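Local coordinates for protein F2 like fibronectin-binding protein (Streptococcus pneumoniae, PDB 5A0N) that probably attaches the bacterium covalently to host molecules through the internal thioester in this N-terminal domain of a surface adhesin, at residues A[34-39]-A[138-143]; A[48-53]-A[196-201]; A[57-62]-A[152-157]; A[109-114]-A[181-186]. All coordinates share one frame; numbering follows the deposited sequence.

Four contacts tie together a chain in which strands and helices are interleaved. From the N terminus, contact 1 closes the first loop by joining the region of strand 35-36 to helix 132-152. Contact 2 starts later, at the corner within strand 49-51, and ends later, on strand 193-200; contacts 1 and 2 therefore cross and touch where Phe53 packs on Asn38 and His140. Contacts 3 and 4 both lie within the span of contact 2. Contact 3 links the loop behind strand 55-56 to the end of helix 132-152, while contact 4 holds helix 105-118 against the exit of helix 170-182. These two cross each other, and each also crosses contact 1.

Contact 1. Residues A[34-39]-A[138-143]; sequences ATYNNL and YFHQVI
Tyr36 and His140 show how one polar bond can organise a strand-helix contact. The tyrosine OH lies at the edge of the imidazole, in its plane, 2.7 Å from ND1 of His140, and a hydrogen bond joins them. The rings are inclined at 65°, and the contact is oblique. His140 reaches the strand because its CG is anti to the backbone N (chi1 -176°). Its imidazole is then packed tightly by Asn38, whose CA stands 3.8 Å from the ring centroid and almost on the ring normal, a CH-pi contact. The amide of Asn38 runs past the imidazole in the opposite sense, only 17° from parallel, bringing OD1 to 3.4 Å from CB of His140. This oxygen is buried and has no polar partner in the model. The other side, at Gln141, is partly exposed and meets Tyr36 by van der Waals contact alone, with CB of Gln141 3.5 Å from the tyrosine OH; its polar end turns elsewhere, OE1 being bonded to Gln172. His140 thus sits on helix 132-152 where several elements converge: NE2 is hydrogen-bonded to Ala54 O, Phe55 stacks on the ring, and Tyr116 of helix 105-118 meets it edge-to-face.

Contact 2. Residues A[48-53]-A[196-201]; sequences ENSDNF and RFYKPD
OD2 of Asp51 is gripped by two groups from strand 193-200. Tyr198 OH donates to its anti lone pair across just 2.5 Å, while Arg196 NH1 approaches on the syn side at 3.0 Å, forming a salt bridge with an N-H...O angle of 158°. The arginine nitrogen stands 33° out of the carboxylate plane, although the oxygen lies at the guanidinium edge; the two flat groups are turned nearly perpendicular. Tyr198 OH is itself held from a second direction, 2.8 Å from OG of Ser50 in another hydrogen bond. A water completes the network, donating to Ser50 O and accepting from Arg196 NH1. Ser50 and Asp51 form a classic beta bulge opposite Val41, which is consistent with both side chains turning toward strand 193-200. The other carboxylate oxygen, OD1, pairs with Arg215 and Asn8, and NE of Arg196 with Glu194. With two arginines and a phenol turned to it, the buried Asp51 is probably kept ionised, and the short tyrosine bond is consistent with a strongly accepting carboxylate.

Contact 3. Residues A[57-62]-A[152-157]; sequences LANGKR and DGMRVS
A type I beta turn from Ala58 to Lys61 meets the end of helix 132-152 through Asn59 and Asp152, an instance of a carboxylate that takes one main-chain N-H of a turn directly and the next through a water. The backbone N of Asn59 donates to OD2 of Asp152 at 3.0 Å, in a nearly straight bond of 173° that comes from above the carboxylate plane. One residue on, a water bridges the pair: it accepts from Gly60 N at 2.9 Å and donates to Asp152 OD1 at 2.7 Å. Both oxygens are thereby engaged with successive residues of the turn, which fixes the rotation of the carboxylate. OD2 also lies 3.5 Å from CA of Ala58. The Asn59 side chain stands between its own backbone N and carbonyl carbon (chi1 77°), which lays its amide alongside the carboxylate with the planes 22° apart and CG 3.5 Å from CB of Asp152. It also packs against Met154, an extended side chain that bends only at chi3. Gly153, with positive phi, turns the chain out of the helix, and Met154 is the centre of an inverse gamma turn. A bound MES molecule, probably from the crystallisation liquor, comes within about 3 Å of the Met154 side chain, nearest atoms. Around the junction, Trp148 of helix 132-152 touches Asn59 and Met154, helix 162-165 packs on Met154, and helix 83-93 packs on Leu57 and Ala58.

Contact 4. Residues A[109-114]-A[181-186]; sequences FSRLSY and TDLYNF
Helix 105-118 passes the type I turn Asp182 to Asn185, by which the chain leaves helix 170-182, with the CA atoms of Arg111 and Leu183 6.8 Å apart. Arg111 reaches over this turn on a side chain extended from CG to NE. Its NH1 donates to Leu183 O at 2.9 Å, on a lone pair in the carbonyl plane. NH1 and NH2 together grip Phe186 O end-on, at 2.9 and 3.1 Å, with that oxygen in the guanidinium plane. With CG of Phe186 between its backbone N and carbonyl carbon (chi1 59°), the ring comes under the same NH1, which stands 3.5 Å above its centre in a cation-pi contact, the planes 54° apart. CD1 of Leu183 packs on CD2 of Leu112 at 3.9 Å, and the edge of Tyr114 meets CE1 of Phe186. Asp107 pairs with NE and so positions the guanidinium from within its own helix. An arginine satisfying carbonyls in and just after a turn while setting one nitrogen over an aromatic face here makes a helix-to-turn junction in the helical part of this thioester domain.

Contact 1. Residues A[34-39]-A[138-143]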
loop_
_atom_site.group_PDB
_atom_site.type_symbol
_atom_site.label_atom_id
_atom_site.label_comp_id
_atom_site.label_asym_id
_atom_site.label_seq_id
_atom_site.Cartn_x
_atom_site.Cartn_y
_atom_site.Cartn_z
ATOM N N ALA A 34 18.884 -4.302 1.039
ATOM C CA ALA A 34 17.549 -3.753 0.983
ATOM C C ALA A 34 16.662 -4.341 2.068
ATOM O O ALA A 34 16.810 -5.488 2.461
ATOM C CB ALA A 34 16.947 -4.016 -0.393
ATOM N N THR A 35 15.691 -3.534 2.492
ATOM C CA THR A 35 14.707 -3.925 3.474
ATOM C C THR A 35 13.301 -3.697 2.904
ATOM O O THR A 35 13.115 -2.910 1.967
ATOM C CB THR A 35 14.892 -3.153 4.791
ATOM O OG1 THR A 35 15.084 -1.765 4.530
ATOM C CG2 THR A 35 16.087 -3.681 5.569
ATOM N N TYR A 36 12.329 -4.378 3.487
ATOM C CA TYR A 36 10.915 -4.174 3.149
ATOM C C TYR A 36 10.404 -3.037 4.021
ATOM O O TYR A 36 10.362 -3.164 5.247
ATOM C CB TYR A 36 10.111 -5.465 3.370
ATOM C CG TYR A 36 8.748 -5.374 2.698
ATOM C CD1 TYR A 36 7.724 -4.642 3.252
ATOM C CD2 TYR A 36 8.524 -5.977 1.493
ATOM C CE1 TYR A 36 6.500 -4.488 2.605
ATOM C CE2 TYR A 36 7.319 -5.825 0.837
ATOM C CZ TYR A 36 6.314 -5.074 1.374
ATOM O OH TYR A 36 5.121 -4.933 0.688
ATOM N N ASN A 37 10.014 -1.917 3.393
ATOM C CA ASN A 37 9.808 -0.657 4.103
ATOM C C ASN A 37 8.360 -0.181 4.168
ATOM O O ASN A 37 8.099 0.925 4.604
ATOM C CB ASN A 37 10.693 0.456 3.543
ATOM C CG ASN A 37 12.132 0.006 3.434
ATOM O OD1 ASN A 37 12.644 -0.687 4.330
ATOM N ND2 ASN A 37 12.777 0.372 2.358
ATOM N N ASN A 38 7.408 -1.018 3.708
ATOM C CA ASN A 38 5.975 -0.777 3.867
ATOM C C ASN A 38 5.472 0.475 3.176
ATOM O O ASN A 38 4.388 0.954 3.483
ATOM C CB ASN A 38 5.577 -0.785 5.320
ATOM C CG ASN A 38 5.591 -2.161 5.940
ATOM O OD1 ASN A 38 5.819 -3.183 5.306
ATOM N ND2 ASN A 38 5.290 -2.207 7.223
ATOM N N LEU A 39 6.263 1.016 2.251
ATOM C CA LEU A 39 5.932 2.280 1.593
ATOM C C LEU A 39 5.644 3.394 2.579
ATOM O O LEU A 39 4.880 4.302 2.308
ATOM C CB LEU A 39 4.849 2.108 0.522
ATOM C CG LEU A 39 5.307 1.349 -0.719
ATOM C CD1 LEU A 39 4.132 0.642 -1.428
ATOM C CD2 LEU A 39 6.074 2.262 -1.691
ATOM N N TYR A 138 5.562 -8.875 6.136
ATOM C CA TYR A 138 5.145 -9.971 5.251
ATOM C C TYR A 138 3.630 -9.897 4.931
ATOM O O TYR A 138 3.215 -10.237 3.832
ATOM C CB TYR A 138 5.533 -11.349 5.817
ATOM C CG TYR A 138 7.010 -11.687 5.640
ATOM C CD1 TYR A 138 7.992 -11.072 6.396
ATOM C CD2 TYR A 138 7.422 -12.605 4.702
ATOM C CE1 TYR A 138 9.311 -11.385 6.224
ATOM C CE2 TYR A 138 8.761 -12.910 4.544
ATOM C CZ TYR A 138 9.686 -12.297 5.306
ATOM O OH TYR A 138 11.014 -12.612 5.139
ATOM N N PHE A 139 2.826 -9.421 5.877
ATOM C CA PHE A 139 1.392 -9.226 5.600
ATOM C C PHE A 139 1.182 -8.009 4.699
ATOM O O PHE A 139 0.298 -8.011 3.854
ATOM C CB PHE A 139 0.589 -9.094 6.893
ATOM C CG PHE A 139 -0.916 -9.145 6.719
ATOM C CD1 PHE A 139 -1.533 -10.137 5.961
ATOM C CD2 PHE A 139 -1.733 -8.227 7.375
ATOM C CE1 PHE A 139 -2.912 -10.202 5.865
ATOM C CE2 PHE A 139 -3.113 -8.310 7.268
ATOM C CZ PHE A 139 -3.684 -9.293 6.522
ATOM N N HIS A 140 1.981 -6.945 4.899
ATOM C CA HIS A 140 1.903 -5.802 3.980
ATOM C C HIS A 140 2.080 -6.299 2.544
ATOM O O HIS A 140 1.331 -5.919 1.644
ATOM C CB HIS A 140 2.971 -4.754 4.320
ATOM C CG HIS A 140 2.873 -3.536 3.465
ATOM N ND1 HIS A 140 3.368 -3.476 2.186
ATOM C CD2 HIS A 140 2.312 -2.326 3.719
ATOM C CE1 HIS A 140 3.112 -2.283 1.685
ATOM N NE2 HIS A 140 2.468 -1.568 2.586
ATOM N N GLN A 141 3.082 -7.152 2.329
ATOM C CA GLN A 141 3.412 -7.566 0.979
ATOM C C GLN A 141 2.252 -8.350 0.339
ATOM O O GLN A 141 1.951 -8.128 -0.829
ATOM C CB GLN A 141 4.692 -8.388 0.982
ATOM C CG GLN A 141 5.167 -8.761 -0.402
ATOM C CD GLN A 141 6.474 -9.500 -0.407
ATOM O OE1 GLN A 141 6.716 -10.339 0.454
ATOM N NE2 GLN A 141 7.365 -9.122 -1.332
ATOM N N VAL A 142 1.617 -9.285 1.059
ATOM C CA VAL A 142 0.489 -10.009 0.425
ATOM C C VAL A 142 -0.718 -9.121 0.204
ATOM O O VAL A 142 -1.387 -9.238 -0.826
ATOM C CB VAL A 142 0.082 -11.321 1.128
ATOM C CG1 VAL A 142 1.162 -12.357 0.914
ATOM C CG2 VAL A 142 -0.247 -11.115 2.607
ATOM N N ILE A 143 -1.000 -8.221 1.131
ATOM C CA ILE A 143 -2.059 -7.239 0.905
ATOM C C ILE A 143 -1.747 -6.412 -0.352
ATOM O O ILE A 143 -2.636 -6.165 -1.185
ATOM C CB ILE A 143 -2.267 -6.342 2.141
ATOM C CG1 ILE A 143 -2.863 -7.148 3.295
ATOM C CG2 ILE A 143 -3.103 -5.129 1.785
ATOM C CD1 ILE A 143 -4.350 -7.470 3.167
#

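Contact 2. Residues A[48-53]-A[196-201]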
loop_
_atom_site.group_PDB
_atom_site.type_symbol
_atom_site.label_atom_id
_atom_site.label_comp_id
_atom_site.label_asym_id
_atom_site.label_seq_id
_atom_site.Cartn_x
_atom_site.Cartn_y
_atom_site.Cartn_z
ATOM N N GLU A 48 9.820 13.153 9.017
ATOM C CA GLU A 48 8.887 12.587 10.030
ATOM C C GLU A 48 7.903 11.694 9.265
ATOM O O GLU A 48 7.382 12.126 8.233
ATOM C CB GLU A 48 8.055 13.716 10.715
ATOM C CG GLU A 48 8.750 14.581 11.766
ATOM C CD GLU A 48 7.889 15.772 12.182
ATOM O OE1 GLU A 48 6.667 15.594 12.379
ATOM O OE2 GLU A 48 8.410 16.888 12.318
ATOM N N ASN A 49 7.602 10.500 9.758
ATOM C CA ASN A 49 6.536 9.776 9.087
ATOM C C ASN A 49 5.269 10.591 9.105
ATOM O O ASN A 49 4.863 11.132 10.130
ATOM C CB ASN A 49 6.175 8.485 9.762
ATOM C CG ASN A 49 7.210 7.434 9.626
ATOM O OD1 ASN A 49 8.296 7.632 9.047
ATOM N ND2 ASN A 49 6.872 6.265 10.167
ATOM N N SER A 50 4.625 10.597 7.953
ATOM C CA SER A 50 3.267 11.142 7.769
ATOM C C SER A 50 2.246 10.011 7.781
ATOM O O SER A 50 1.130 10.200 8.230
ATOM C CB SER A 50 3.176 11.950 6.494
ATOM O OG SER A 50 3.485 11.175 5.348
ATOM N N ASP A 51 2.636 8.834 7.298
ATOM C CA ASP A 51 1.793 7.623 7.326
ATOM C C ASP A 51 2.741 6.437 7.460
ATOM O O ASP A 51 3.748 6.348 6.758
ATOM C CB ASP A 51 0.891 7.515 6.090
ATOM C CG ASP A 51 -0.324 8.402 6.207
ATOM O OD1 ASP A 51 -1.182 8.054 7.058
ATOM O OD2 ASP A 51 -0.415 9.422 5.481
ATOM N N ASN A 52 2.461 5.590 8.443
ATOM C CA ASN A 52 3.402 4.511 8.758
ATOM C C ASN A 52 3.540 3.503 7.643
ATOM O O ASN A 52 4.562 2.813 7.580
ATOM C CB ASN A 52 2.968 3.731 9.996
ATOM C CG ASN A 52 3.141 4.489 11.297
ATOM O OD1 ASN A 52 3.811 5.515 11.376
ATOM N ND2 ASN A 52 2.568 3.924 12.349
ATOM N N PHE A 53 2.529 3.371 6.805
ATOM C CA PHE A 53 2.563 2.477 5.664
ATOM C C PHE A 53 1.708 3.099 4.580
ATOM O O PHE A 53 0.879 3.980 4.858
ATOM C CB PHE A 53 1.994 1.085 6.031
ATOM C CG PHE A 53 0.564 1.103 6.544
ATOM C CD1 PHE A 53 -0.500 1.101 5.663
ATOM C CD2 PHE A 53 0.319 1.117 7.920
ATOM C CE1 PHE A 53 -1.784 1.173 6.146
ATOM C CE2 PHE A 53 -0.973 1.133 8.388
ATOM C CZ PHE A 53 -2.019 1.156 7.496
ATOM N N ARG A 196 -6.390 8.257 2.678
ATOM C CA ARG A 196 -5.513 9.317 2.169
ATOM C C ARG A 196 -4.950 8.874 0.835
ATOM O O ARG A 196 -4.641 7.687 0.648
ATOM C CB ARG A 196 -4.352 9.583 3.121
ATOM C CG ARG A 196 -4.768 10.227 4.417
ATOM C CD ARG A 196 -3.532 10.436 5.309
ATOM N NE ARG A 196 -3.829 11.458 6.276
ATOM C CZ ARG A 196 -2.915 12.091 6.957
ATOM N NH1 ARG A 196 -1.610 11.810 6.796
ATOM N NH2 ARG A 196 -3.313 12.995 7.818
ATOM N N PHE A 197 -4.772 9.836 -0.062
ATOM C CA PHE A 197 -4.163 9.589 -1.371
ATOM C C PHE A 197 -2.910 10.431 -1.524
ATOM O O PHE A 197 -2.947 11.622 -1.237
ATOM C CB PHE A 197 -5.173 9.944 -2.471
ATOM C CG PHE A 197 -4.887 9.335 -3.806
ATOM C CD1 PHE A 197 -3.958 9.906 -4.681
ATOM C CD2 PHE A 197 -5.567 8.182 -4.205
ATOM C CE1 PHE A 197 -3.735 9.348 -5.931
ATOM C CE2 PHE A 197 -5.339 7.630 -5.446
ATOM C CZ PHE A 197 -4.404 8.204 -6.286
ATOM N N TYR A 198 -1.824 9.805 -1.980
ATOM C CA TYR A 198 -0.606 10.539 -2.300
ATOM C C TYR A 198 -0.451 10.584 -3.811
ATOM O O TYR A 198 -0.279 9.546 -4.470
ATOM C CB TYR A 198 0.609 9.917 -1.601
ATOM C CG TYR A 198 0.672 10.169 -0.120
ATOM C CD1 TYR A 198 1.201 11.343 0.368
ATOM C CD2 TYR A 198 0.230 9.235 0.794
ATOM C CE1 TYR A 198 1.319 11.545 1.731
ATOM C CE2 TYR A 198 0.310 9.452 2.151
ATOM C CZ TYR A 198 0.886 10.603 2.620
ATOM O OH TYR A 198 1.028 10.837 3.984
ATOM N N LYS A 199 -0.586 11.808 -4.350
ATOM C CA LYS A 199 -0.552 12.037 -5.781
ATOM C C LYS A 199 0.881 12.307 -6.186
ATOM O O LYS A 199 1.500 13.207 -5.637
ATOM C CB LYS A 199 -1.393 13.290 -6.088
ATOM C CG LYS A 199 -2.880 13.222 -5.857
ATOM N N PRO A 200 1.416 11.587 -7.162
ATOM C CA PRO A 200 2.813 11.826 -7.523
ATOM C C PRO A 200 2.976 13.090 -8.364
ATOM O O PRO A 200 2.205 13.329 -9.304
ATOM C CB PRO A 200 3.172 10.589 -8.367
ATOM C CG PRO A 200 1.843 10.149 -8.955
ATOM C CD PRO A 200 0.826 10.464 -7.906
ATOM N N ASP A 201 3.972 13.902 -8.022
ATOM C CA ASP A 201 4.353 15.053 -8.856
ATOM C C ASP A 201 4.725 14.545 -10.237
ATOM O O ASP A 201 5.367 13.480 -10.365
ATOM C CB ASP A 201 5.580 15.771 -8.275
ATOM C CG ASP A 201 5.296 16.628 -7.053
ATOM O OD1 ASP A 201 4.141 16.781 -6.623
ATOM O OD2 ASP A 201 6.283 17.161 -6.498
HETATM O O HOH W 1 0.285 12.768 8.921
#

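Contact 3. Residues A[57-62]-A[152-157]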
loop_
_atom_site.group_PDB
_atom_site.type_symbol
_atom_site.label_atom_id
_atom_site.label_comp_id
_atom_site.label_asym_id
_atom_site.label_seq_id
_atom_site.Cartn_x
_atom_site.Cartn_y
_atom_site.Cartn_z
ATOM N N LEU A 57 -0.513 1.972 -6.054
ATOM C CA LEU A 57 -1.743 1.771 -6.819
ATOM C C LEU A 57 -1.542 1.478 -8.291
ATOM O O LEU A 57 -2.540 1.376 -9.024
ATOM C CB LEU A 57 -2.657 2.957 -6.639
ATOM C CG LEU A 57 -2.987 3.347 -5.193
ATOM C CD1 LEU A 57 -3.844 4.601 -5.187
ATOM C CD2 LEU A 57 -3.654 2.210 -4.440
ATOM N N ALA A 58 -0.292 1.348 -8.742
ATOM C CA ALA A 58 -0.003 1.148 -10.160
ATOM C C ALA A 58 1.281 0.364 -10.292
ATOM O O ALA A 58 2.382 0.930 -10.224
ATOM C CB ALA A 58 0.086 2.492 -10.893
ATOM N N ASN A 59 1.132 -0.946 -10.471
ATOM C CA ASN A 59 2.289 -1.817 -10.498
ATOM C C ASN A 59 3.201 -1.665 -11.701
ATOM O O ASN A 59 4.323 -2.200 -11.692
ATOM C CB ASN A 59 1.902 -3.285 -10.263
ATOM C CG ASN A 59 1.299 -3.957 -11.453
ATOM O OD1 ASN A 59 0.921 -3.314 -12.411
ATOM N ND2 ASN A 59 1.112 -5.274 -11.349
ATOM N N GLY A 60 2.732 -0.951 -12.719
ATOM C CA GLY A 60 3.470 -0.751 -13.952
ATOM C C GLY A 60 4.148 0.589 -14.086
ATOM O O GLY A 60 4.726 0.884 -15.122
ATOM N N LYS A 61 4.105 1.385 -13.016
ATOM C CA LYS A 61 4.743 2.697 -12.983
ATOM C C LYS A 61 5.995 2.637 -12.136
ATOM O O LYS A 61 6.336 1.607 -11.555
ATOM C CB LYS A 61 3.731 3.756 -12.534
ATOM C CG LYS A 61 2.606 3.938 -13.564
ATOM C CD LYS A 61 1.824 5.208 -13.330
ATOM C CE LYS A 61 1.503 5.954 -14.597
ATOM N NZ LYS A 61 0.923 7.230 -14.150
ATOM N N ARG A 62 6.704 3.764 -12.062
ATOM C CA ARG A 62 7.921 3.792 -11.243
ATOM C C ARG A 62 7.551 3.753 -9.771
ATOM O O ARG A 62 6.506 4.272 -9.356
ATOM C CB ARG A 62 8.750 5.053 -11.549
ATOM C CG ARG A 62 9.240 5.148 -12.973
ATOM C CD ARG A 62 9.965 6.442 -13.266
ATOM N NE ARG A 62 11.192 6.564 -12.494
ATOM C CZ ARG A 62 11.873 7.687 -12.345
ATOM N NH1 ARG A 62 11.464 8.784 -12.992
ATOM N NH2 ARG A 62 12.932 7.701 -11.533
ATOM N N ASP A 152 -4.443 -3.692 -11.336
ATOM C CA ASP A 152 -3.611 -4.025 -12.487
ATOM C C ASP A 152 -3.805 -5.445 -13.049
ATOM O O ASP A 152 -3.099 -5.856 -13.969
ATOM C CB ASP A 152 -2.110 -3.792 -12.158
ATOM C CG ASP A 152 -1.788 -2.343 -12.022
ATOM O OD1 ASP A 152 -1.694 -1.683 -13.082
ATOM O OD2 ASP A 152 -1.645 -1.852 -10.891
ATOM N N GLY A 153 -4.722 -6.208 -12.474
ATOM C CA GLY A 153 -4.932 -7.582 -12.917
ATOM C C GLY A 153 -3.847 -8.557 -12.490
ATOM O O GLY A 153 -3.758 -9.641 -13.031
ATOM N N MET A 154 -3.035 -8.198 -11.494
ATOM C CA MET A 154 -1.933 -9.034 -11.028
ATOM C C MET A 154 -2.402 -10.028 -9.973
ATOM O O MET A 154 -2.211 -9.843 -8.773
ATOM C CB MET A 154 -0.786 -8.167 -10.514
ATOM C CG MET A 154 0.420 -9.006 -10.131
ATOM S SD MET A 154 1.809 -8.039 -9.612
ATOM C CE MET A 154 2.769 -8.251 -11.078
ATOM N N ARG A 155 -3.020 -11.096 -10.444
ATOM C CA ARG A 155 -3.475 -12.180 -9.589
ATOM C C ARG A 155 -2.324 -13.163 -9.406
ATOM O O ARG A 155 -1.741 -13.651 -10.389
ATOM C CB ARG A 155 -4.679 -12.874 -10.222
ATOM C CG ARG A 155 -5.249 -13.970 -9.348
ATOM C CD ARG A 155 -6.539 -14.525 -9.941
ATOM N NE ARG A 155 -6.399 -15.106 -11.274
ATOM C CZ ARG A 155 -5.966 -16.344 -11.533
ATOM N NH1 ARG A 155 -5.548 -17.153 -10.553
ATOM N NH2 ARG A 155 -5.939 -16.780 -12.787
ATOM N N VAL A 156 -1.957 -13.387 -8.148
ATOM C CA VAL A 156 -0.869 -14.280 -7.816
ATOM C C VAL A 156 -1.413 -15.569 -7.216
ATOM O O VAL A 156 -2.227 -15.530 -6.284
ATOM C CB VAL A 156 0.123 -13.579 -6.839
ATOM C CG1 VAL A 156 1.262 -14.504 -6.526
ATOM C CG2 VAL A 156 0.632 -12.294 -7.414
ATOM N N SER A 157 -0.948 -16.702 -7.748
ATOM C CA SER A 157 -1.347 -18.020 -7.266
ATOM C C SER A 157 -0.317 -19.059 -7.657
ATOM O O SER A 157 0.665 -18.727 -8.302
ATOM C CB SER A 157 -2.697 -18.426 -7.854
ATOM O OG SER A 157 -2.501 -18.865 -9.202
HETATM O O HOH W 2 0.193 0.232 -13.502
#

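Contact 4. Residues A[109-114]-A[181-186]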
loop_
_atom_site.group_PDB
_atom_site.type_symbol
_atom_site.label_atom_id
_atom_site.label_comp_id
_atom_site.label_asym_id
_atom_site.label_seq_id
_atom_site.Cartn_x
_atom_site.Cartn_y
_atom_site.Cartn_z
ATOM N N PHE A 109 -9.735 -1.679 -2.575
ATOM C CA PHE A 109 -8.637 -0.968 -1.933
ATOM C C PHE A 109 -8.980 -0.632 -0.493
ATOM O O PHE A 109 -8.184 -0.824 0.425
ATOM C CB PHE A 109 -8.258 0.329 -2.676
ATOM C CG PHE A 109 -7.429 1.219 -1.812
ATOM C CD1 PHE A 109 -6.096 0.894 -1.578
ATOM C CD2 PHE A 109 -7.977 2.273 -1.138
ATOM C CE1 PHE A 109 -5.351 1.595 -0.648
ATOM C CE2 PHE A 109 -7.224 2.994 -0.245
ATOM C CZ PHE A 109 -5.904 2.657 -0.006
ATOM N N SER A 110 -10.172 -0.100 -0.261
ATOM C CA SER A 110 -10.513 0.329 1.081
ATOM C C SER A 110 -10.624 -0.865 2.020
ATOM O O SER A 110 -10.233 -0.774 3.194
ATOM C CB SER A 110 -11.781 1.191 1.091
ATOM O OG SER A 110 -12.927 0.467 0.671
ATOM N N ARG A 111 -11.135 -1.996 1.532
ATOM C CA ARG A 111 -11.176 -3.220 2.336
ATOM C C ARG A 111 -9.777 -3.786 2.637
ATOM O O ARG A 111 -9.472 -4.129 3.773
ATOM C CB ARG A 111 -12.012 -4.283 1.630
ATOM C CG ARG A 111 -13.498 -4.007 1.725
ATOM C CD ARG A 111 -14.341 -5.012 0.925
ATOM N NE ARG A 111 -15.762 -4.818 1.208
ATOM C CZ ARG A 111 -16.321 -5.179 2.347
ATOM N NH1 ARG A 111 -15.711 -5.981 3.213
ATOM N NH2 ARG A 111 -17.547 -4.792 2.605
ATOM N N LEU A 112 -8.947 -3.891 1.616
ATOM C CA LEU A 112 -7.659 -4.534 1.782
ATOM C C LEU A 112 -6.746 -3.687 2.694
ATOM O O LEU A 112 -6.069 -4.230 3.569
ATOM C CB LEU A 112 -7.021 -4.779 0.416
ATOM C CG LEU A 112 -7.657 -5.935 -0.372
ATOM C CD1 LEU A 112 -7.295 -5.857 -1.833
ATOM C CD2 LEU A 112 -7.275 -7.266 0.236
ATOM N N SER A 113 -6.713 -2.379 2.479
ATOM C CA SER A 113 -5.940 -1.512 3.354
ATOM C C SER A 113 -6.455 -1.558 4.784
ATOM O O SER A 113 -5.648 -1.579 5.735
ATOM C CB SER A 113 -5.842 -0.106 2.783
ATOM O OG SER A 113 -7.111 0.511 2.686
ATOM N N TYR A 114 -7.774 -1.620 4.967
ATOM C CA TYR A 114 -8.320 -1.772 6.313
ATOM C C TYR A 114 -7.944 -3.113 6.933
ATOM O O TYR A 114 -7.737 -3.199 8.147
ATOM C CB TYR A 114 -9.838 -1.600 6.263
ATOM C CG TYR A 114 -10.572 -1.787 7.567
ATOM C CD1 TYR A 114 -10.486 -0.859 8.585
ATOM C CD2 TYR A 114 -11.369 -2.895 7.772
ATOM C CE1 TYR A 114 -11.203 -1.032 9.771
ATOM C CE2 TYR A 114 -12.065 -3.070 8.927
ATOM C CZ TYR A 114 -12.014 -2.135 9.917
ATOM O OH TYR A 114 -12.749 -2.371 11.054
ATOM N N THR A 181 -10.733 -15.410 1.085
ATOM C CA THR A 181 -11.975 -15.897 1.692
ATOM C C THR A 181 -12.724 -14.788 2.419
ATOM O O THR A 181 -13.955 -14.760 2.407
ATOM C CB THR A 181 -11.632 -17.039 2.658
ATOM O OG1 THR A 181 -10.946 -18.076 1.946
ATOM C CG2 THR A 181 -12.829 -17.617 3.306
ATOM N N ASP A 182 -11.983 -13.872 3.047
ATOM C CA ASP A 182 -12.556 -12.944 4.019
ATOM C C ASP A 182 -12.866 -11.554 3.497
ATOM O O ASP A 182 -13.508 -10.767 4.188
ATOM C CB ASP A 182 -11.626 -12.768 5.215
ATOM C CG ASP A 182 -11.426 -14.029 6.037
ATOM O OD1 ASP A 182 -12.080 -15.062 5.740
ATOM O OD2 ASP A 182 -10.583 -13.978 6.975
ATOM N N LEU A 183 -12.433 -11.261 2.278
ATOM C CA LEU A 183 -12.456 -9.890 1.743
ATOM C C LEU A 183 -13.787 -9.140 1.913
ATOM O O LEU A 183 -13.789 -7.968 2.256
ATOM C CB LEU A 183 -12.134 -9.925 0.236
ATOM C CG LEU A 183 -12.092 -8.605 -0.529
ATOM C CD1 LEU A 183 -11.129 -7.620 0.106
ATOM C CD2 LEU A 183 -11.718 -8.810 -1.968
ATOM N N TYR A 184 -14.886 -9.840 1.657
ATOM C CA TYR A 184 -16.201 -9.220 1.645
ATOM C C TYR A 184 -16.979 -9.517 2.927
ATOM O O TYR A 184 -18.109 -9.066 3.087
ATOM C CB TYR A 184 -16.951 -9.708 0.405
ATOM C CG TYR A 184 -16.234 -9.395 -0.894
ATOM C CD1 TYR A 184 -16.027 -8.077 -1.284
ATOM C CD2 TYR A 184 -15.748 -10.406 -1.727
ATOM C CE1 TYR A 184 -15.381 -7.759 -2.464
ATOM C CE2 TYR A 184 -15.080 -10.089 -2.915
ATOM C CZ TYR A 184 -14.906 -8.759 -3.280
ATOM O OH TYR A 184 -14.272 -8.407 -4.460
ATOM N N ASN A 185 -16.366 -10.215 3.889
ATOM C CA ASN A 185 -17.094 -10.724 5.061
ATOM C C ASN A 185 -16.893 -9.836 6.321
ATOM O O ASN A 185 -16.602 -10.333 7.409
ATOM C CB ASN A 185 -16.726 -12.205 5.321
ATOM C CG ASN A 185 -17.318 -13.154 4.278
ATOM O OD1 ASN A 185 -18.348 -12.852 3.690
ATOM N ND2 ASN A 185 -16.692 -14.312 4.079
ATOM N N PHE A 186 -17.048 -8.519 6.146
ATOM C CA PHE A 186 -17.024 -7.543 7.226
ATOM C C PHE A 186 -17.516 -6.212 6.658
ATOM O O PHE A 186 -17.488 -5.983 5.447
ATOM C CB PHE A 186 -15.637 -7.405 7.877
ATOM C CG PHE A 186 -14.559 -6.997 6.918
ATOM C CD1 PHE A 186 -14.283 -5.650 6.683
ATOM C CD2 PHE A 186 -13.814 -7.964 6.239
ATOM C CE1 PHE A 186 -13.284 -5.296 5.773
ATOM C CE2 PHE A 186 -12.828 -7.597 5.355
ATOM C CZ PHE A 186 -12.579 -6.279 5.108
#